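Long-range contacts in beta-2-microglobulin (Danio rerio, PDB 4M9O), which serves as a component of the class I major histocompatibility complex, which presents peptide antigens to the immune system: residues E40-G45 with T81-H86; T51-L56 with L66-A71. All coordinates share one frame; numbering follows the deposited sequence.

Contact 1 of 2, residues E40-G45 with T81-H86; sequences ELLKNG and TCSVRH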
loop_
_atom_site.group_PDB
_atom_site.type_symbol
_atom_site.label_atom_id
_atom_site.label_comp_id
_atom_site.label_asym_id
_atom_site.label_seq_id
_atom_site.Cartn_x
_atom_site.Cartn_y
_atom_site.Cartn_z
ATOM N N GLU A 40 0.819 0.117 -6.340
ATOM C CA GLU A 40 -0.524 -0.286 -6.764
ATOM C C GLU A 40 -1.195 -1.141 -5.730
ATOM O O GLU A 40 -0.558 -1.859 -5.030
ATOM C CB GLU A 40 -0.570 -1.043 -8.081
ATOM C CG GLU A 40 -0.069 -0.339 -9.300
ATOM C CD GLU A 40 -0.777 0.945 -9.623
ATOM O OE1 GLU A 40 -1.993 1.091 -9.406
ATOM O OE2 GLU A 40 -0.097 1.829 -10.119
ATOM N N LEU A 41 -2.498 -1.040 -5.644
ATOM C CA LEU A 41 -3.283 -1.827 -4.729
ATOM C C LEU A 41 -4.011 -2.850 -5.570
ATOM O O LEU A 41 -4.539 -2.529 -6.568
ATOM C CB LEU A 41 -4.257 -0.970 -3.942
ATOM C CG LEU A 41 -3.740 -0.118 -2.795
ATOM C CD1 LEU A 41 -4.769 0.796 -2.192
ATOM C CD2 LEU A 41 -3.171 -0.986 -1.801
ATOM N N LEU A 42 -3.983 -4.091 -5.163
ATOM C CA LEU A 42 -4.551 -5.163 -5.944
ATOM C C LEU A 42 -5.592 -5.987 -5.235
ATOM O O LEU A 42 -5.457 -6.294 -4.110
ATOM C CB LEU A 42 -3.450 -6.056 -6.459
ATOM C CG LEU A 42 -2.540 -5.472 -7.519
ATOM C CD1 LEU A 42 -1.258 -5.190 -6.987
ATOM C CD2 LEU A 42 -2.424 -6.291 -8.710
ATOM N N LYS A 43 -6.649 -6.309 -5.941
ATOM C CA LYS A 43 -7.664 -7.220 -5.456
ATOM C C LYS A 43 -7.792 -8.439 -6.351
ATOM O O LYS A 43 -8.065 -8.326 -7.501
ATOM C CB LYS A 43 -9.004 -6.545 -5.319
ATOM C CG LYS A 43 -10.124 -7.492 -4.964
ATOM C CD LYS A 43 -11.413 -6.844 -5.158
ATOM C CE LYS A 43 -12.541 -7.689 -4.709
ATOM N NZ LYS A 43 -13.811 -7.075 -4.986
ATOM N N ASN A 44 -7.567 -9.605 -5.790
ATOM C CA ASN A 44 -7.757 -10.853 -6.491
ATOM C C ASN A 44 -6.971 -10.801 -7.792
ATOM O O ASN A 44 -7.375 -11.271 -8.806
ATOM C CB ASN A 44 -9.258 -11.183 -6.666
ATOM C CG ASN A 44 -9.926 -11.531 -5.359
ATOM O OD1 ASN A 44 -9.283 -11.893 -4.418
ATOM N ND2 ASN A 44 -11.207 -11.408 -5.310
ATOM N N GLY A 45 -5.808 -10.196 -7.655
ATOM C CA GLY A 45 -4.840 -9.952 -8.637
ATOM C C GLY A 45 -5.244 -8.989 -9.702
ATOM O O GLY A 45 -4.608 -8.980 -10.687
ATOM N N THR A 81 -3.548 -7.131 -1.986
ATOM C CA THR A 81 -2.127 -6.880 -1.967
ATOM C C THR A 81 -1.719 -5.490 -2.445
ATOM O O THR A 81 -2.374 -4.861 -3.245
ATOM C CB THR A 81 -1.327 -7.908 -2.782
ATOM O OG1 THR A 81 -1.675 -7.764 -4.121
ATOM C CG2 THR A 81 -1.621 -9.267 -2.394
ATOM N N CYS A 82 -0.596 -5.047 -1.931
ATOM C CA CYS A 82 0.014 -3.798 -2.322
ATOM C C CYS A 82 1.262 -4.131 -3.071
ATOM O O CYS A 82 2.042 -4.876 -2.620
ATOM C CB CYS A 82 0.349 -2.926 -1.122
ATOM S SG CYS A 82 1.185 -1.442 -1.439
ATOM N N SER A 83 1.419 -3.566 -4.236
ATOM C CA SER A 83 2.561 -3.824 -5.067
ATOM C C SER A 83 3.460 -2.598 -5.133
ATOM O O SER A 83 3.010 -1.576 -5.487
ATOM C CB SER A 83 2.085 -4.217 -6.435
ATOM O OG SER A 83 3.079 -4.669 -7.276
ATOM N N VAL A 84 4.721 -2.741 -4.770
ATOM C CA VAL A 84 5.678 -1.644 -4.752
ATOM C C VAL A 84 6.919 -1.839 -5.641
ATOM O O VAL A 84 7.649 -2.756 -5.477
ATOM C CB VAL A 84 6.129 -1.340 -3.320
ATOM C CG1 VAL A 84 7.033 -0.202 -3.263
ATOM C CG2 VAL A 84 4.989 -1.156 -2.408
ATOM N N ARG A 85 7.139 -0.932 -6.569
ATOM C CA ARG A 85 8.304 -0.929 -7.406
ATOM C C ARG A 85 9.275 0.210 -7.067
ATOM O O ARG A 85 8.926 1.346 -7.064
ATOM C CB ARG A 85 7.914 -0.906 -8.876
ATOM C CG ARG A 85 9.048 -0.967 -9.871
ATOM C CD ARG A 85 8.613 -1.608 -11.144
ATOM N NE ARG A 85 9.665 -1.881 -12.106
ATOM C CZ ARG A 85 10.215 -3.061 -12.346
ATOM N NH1 ARG A 85 9.884 -4.127 -11.666
ATOM N NH2 ARG A 85 11.137 -3.155 -13.271
ATOM N N HIS A 86 10.482 -0.194 -6.743
ATOM C CA HIS A 86 11.598 0.668 -6.445
ATOM C C HIS A 86 12.859 0.071 -7.041
ATOM O O HIS A 86 13.084 -1.079 -6.900
ATOM C CB HIS A 86 11.747 0.725 -4.944
ATOM C CG HIS A 86 12.730 1.724 -4.453
ATOM N ND1 HIS A 86 13.807 1.377 -3.702
ATOM C CD2 HIS A 86 12.793 3.056 -4.600
ATOM C CE1 HIS A 86 14.491 2.446 -3.394
ATOM N NE2 HIS A 86 13.900 3.481 -3.933
HETATM O O HOH W 1 -4.451 -9.617 -5.031
#

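Contact 2 of 2, residues T51-L56 with L66-A71; sequences TKQTDL and LTKSVA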
loop_
_atom_site.group_PDB
_atom_site.type_symbol
_atom_site.label_atom_id
_atom_site.label_comp_id
_atom_site.label_asym_id
_atom_site.label_seq_id
_atom_site.Cartn_x
_atom_site.Cartn_y
_atom_site.Cartn_z
ATOM N N THR A 51 -8.324 4.342 -6.679
ATOM C CA THR A 51 -7.400 4.479 -5.595
ATOM C C THR A 51 -6.997 5.930 -5.505
ATOM O O THR A 51 -7.125 6.661 -6.428
ATOM C CB THR A 51 -6.164 3.577 -5.728
ATOM O OG1 THR A 51 -5.386 4.001 -6.811
ATOM C CG2 THR A 51 -6.534 2.170 -5.937
ATOM N N LYS A 52 -6.538 6.308 -4.350
ATOM C CA LYS A 52 -6.074 7.623 -4.055
ATOM C C LYS A 52 -4.623 7.557 -3.624
ATOM O O LYS A 52 -4.257 6.699 -2.889
ATOM C CB LYS A 52 -6.887 8.208 -2.940
ATOM C CG LYS A 52 -8.331 8.356 -3.244
ATOM C CD LYS A 52 -8.620 9.694 -3.809
ATOM C CE LYS A 52 -9.928 9.756 -4.612
ATOM N NZ LYS A 52 -10.268 11.126 -5.038
ATOM N N GLN A 53 -3.814 8.467 -4.117
ATOM C CA GLN A 53 -2.428 8.571 -3.736
ATOM C C GLN A 53 -2.056 9.981 -3.243
ATOM O O GLN A 53 -2.398 10.957 -3.841
ATOM C CB GLN A 53 -1.531 8.104 -4.884
ATOM C CG GLN A 53 -0.053 8.047 -4.628
ATOM C CD GLN A 53 0.693 7.425 -5.764
ATOM O OE1 GLN A 53 0.588 6.274 -6.013
ATOM N NE2 GLN A 53 1.376 8.200 -6.472
ATOM N N THR A 54 -1.360 10.048 -2.132
ATOM C CA THR A 54 -0.866 11.308 -1.627
ATOM C C THR A 54 0.303 11.788 -2.485
ATOM O O THR A 54 0.895 11.031 -3.150
ATOM C CB THR A 54 -0.488 11.269 -0.121
ATOM O OG1 THR A 54 0.573 10.374 0.098
ATOM C CG2 THR A 54 -1.669 10.866 0.723
ATOM N N ASP A 55 0.554 13.074 -2.486
ATOM C CA ASP A 55 1.722 13.620 -3.119
ATOM C C ASP A 55 2.913 13.229 -2.258
ATOM O O ASP A 55 2.796 13.198 -1.099
ATOM C CB ASP A 55 1.607 15.110 -3.309
ATOM C CG ASP A 55 0.594 15.481 -4.376
ATOM O OD1 ASP A 55 0.693 14.991 -5.492
ATOM O OD2 ASP A 55 -0.311 16.240 -4.082
ATOM N N LEU A 56 4.026 12.909 -2.868
ATOM C CA LEU A 56 5.192 12.439 -2.163
ATOM C C LEU A 56 5.642 13.469 -1.147
ATOM O O LEU A 56 5.742 14.607 -1.457
ATOM C CB LEU A 56 6.304 12.148 -3.149
ATOM C CG LEU A 56 7.628 11.671 -2.579
ATOM C CD1 LEU A 56 7.629 10.236 -2.259
ATOM C CD2 LEU A 56 8.755 12.026 -3.408
ATOM N N LEU A 66 4.963 8.054 1.072
ATOM C CA LEU A 66 3.848 8.021 0.198
ATOM C C LEU A 66 2.777 7.077 0.721
ATOM O O LEU A 66 3.081 6.051 1.211
ATOM C CB LEU A 66 4.352 7.541 -1.145
ATOM C CG LEU A 66 3.625 7.824 -2.425
ATOM C CD1 LEU A 66 3.557 9.280 -2.691
ATOM C CD2 LEU A 66 4.320 7.137 -3.570
ATOM N N THR A 67 1.529 7.438 0.539
ATOM C CA THR A 67 0.401 6.621 0.912
ATOM C C THR A 67 -0.614 6.395 -0.208
ATOM O O THR A 67 -1.045 7.294 -0.818
ATOM C CB THR A 67 -0.304 7.223 2.127
ATOM O OG1 THR A 67 0.591 7.250 3.215
ATOM C CG2 THR A 67 -1.513 6.458 2.505
ATOM N N LYS A 68 -0.966 5.165 -0.456
ATOM C CA LYS A 68 -2.009 4.833 -1.382
ATOM C C LYS A 68 -3.184 4.178 -0.652
ATOM O O LYS A 68 -2.991 3.311 0.126
ATOM C CB LYS A 68 -1.465 3.920 -2.466
ATOM C CG LYS A 68 -2.415 3.474 -3.445
ATOM C CD LYS A 68 -2.172 4.180 -4.700
ATOM C CE LYS A 68 -2.186 3.308 -5.864
ATOM N NZ LYS A 68 -1.923 4.095 -7.014
ATOM N N SER A 69 -4.390 4.624 -0.918
ATOM C CA SER A 69 -5.580 4.111 -0.275
ATOM C C SER A 69 -6.763 3.834 -1.197
ATOM O O SER A 69 -6.839 4.378 -2.234
ATOM C CB SER A 69 -6.045 5.039 0.807
ATOM O OG SER A 69 -6.200 6.312 0.332
ATOM N N VAL A 70 -7.645 2.968 -0.770
ATOM C CA VAL A 70 -8.864 2.658 -1.484
ATOM C C VAL A 70 -10.017 2.174 -0.600
ATOM O O VAL A 70 -9.808 1.461 0.301
ATOM C CB VAL A 70 -8.579 1.659 -2.612
ATOM C CG1 VAL A 70 -8.409 0.316 -2.114
ATOM C CG2 VAL A 70 -9.598 1.729 -3.683
ATOM N N ALA A 71 -11.236 2.549 -0.911
ATOM C CA ALA A 71 -12.383 1.973 -0.250
ATOM C C ALA A 71 -12.522 0.513 -0.663
ATOM O O ALA A 71 -12.336 0.196 -1.797
ATOM C CB ALA A 71 -13.588 2.700 -0.573
HETATM O O HOH W 2 -3.973 7.965 -0.211
#

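Contact 1 of 2, residues E40-G45 with T81-H86
Thr81 O takes the N-H of Leu42 at 2.6 Å, nearly in line with the carbonyl, and is also approached by the CA-H of Leu41. Glu40 O is gripped in a similar way: Ser83 N donates to it at 2.7 Å with an almost straight N-H...O angle of 176°, while Cys82 CA comes to 3.4 Å. Return bonds from Glu40 N to Ser83 O and from Thr81 N to Leu42 O complete two antiparallel hydrogen-bonded pairs, with Leu41 and Cys82 forming the non-hydrogen-bonded pair between them. On the face carrying Leu42, Thr81 and Ser83, Leu42 lies obliquely across Thr81, its CB 3.4 Å from Thr81 OG1. With CG anti to the carbonyl carbon (chi1 -69°), Leu42 directs CD1 to Ser83 CB at 3.5 Å. A water that accepts from Gly45 N sits close to Thr81 OG1, though that second bond is weak. On the other face Leu41 CD2 rests on Cys82 CB at 4.1 Å, beside the disulfide from Cys82 to Cys27 in the facing sheet. This pairing of central strands, C and F in immunoglobulin nomenclature, with the cystine bridging the two sheets, is characteristic of the immunoglobulin sandwich, here of the C1 type.

Contact 2 of 2, residues T51-L56 with L66-A71
Leu66 presses its CD1 methyl against the backbone of the opposing segment, coming to 3.2 Å from Thr54 O, a close approach for a methyl group, and also touching Leu56 CA. The CB of Leu56 closes over the same methyl. Next to it Thr54 OG1, held between its own backbone N and carbonyl carbon, accepts from Thr67 N at 3.1 Å (N-H...O angle 154°), so a side-chain hydroxyl stands in for a main-chain carbonyl where strand 52-59 departs from regular pairing. Thr54 N returns a bond to Thr67 O. The two strands form an antiparallel beta hairpin, D and E of the immunoglobulin fold, and strand 52-59 is the outer one, at the edge of its four-stranded sheet. Regular pairing is found at Lys52 and Ser69, where Lys52 N reaches Ser69 O at 2.9 Å and Ser69 N answers to Lys52 O. A water joins this pair to Thr67, donating to Lys52 O and Thr67 O and lying 2.8 Å from Ser69 OG. On the face opposite the Lys52 and Ser69 side chains, the bent chain of Lys68 (chi2 106°) brings its CE 3.4 Å from Thr51 OG1. Lys68 NZ ends 3.5 Å from Gln53 OE1, a weak hydrogen bond, and has further weak partners in Ile39 O and the carboxylate of Glu40. With an alanine here, the methylene packing against Thr51 would be lost, and the Gln53 carboxamide, without its weak donor, would probably be freer to turn. Thr51 turns its methyl the other way along the strand, CG2 meeting Val70 CG2 at 3.8 Å, and Val70 in turn packs on Leu25.

From the N terminus the chain lays down strands 8-13 and 23-30 of one sheet, then passes to the other with strand 38-43, where contact 1 begins. After the turn at Asn44 and Gly45 and the short strand 46-47, it crosses back to the sheet of 8-13 and 23-30. There 51-56 and 66-71 meet as contact 2, closing a loop of nine intervening residues, the end of the 52-59/63-72 hairpin. The chain then returns to the sheet of 38-43, and 81-86 pairs with 40-45, closing a loop of 35 residues with contact 2 nested inside it. Their centres are about 12 Å apart, and the sheets meet between them where Leu41 CD1 packs on Val70 CG1 at 3.7 Å.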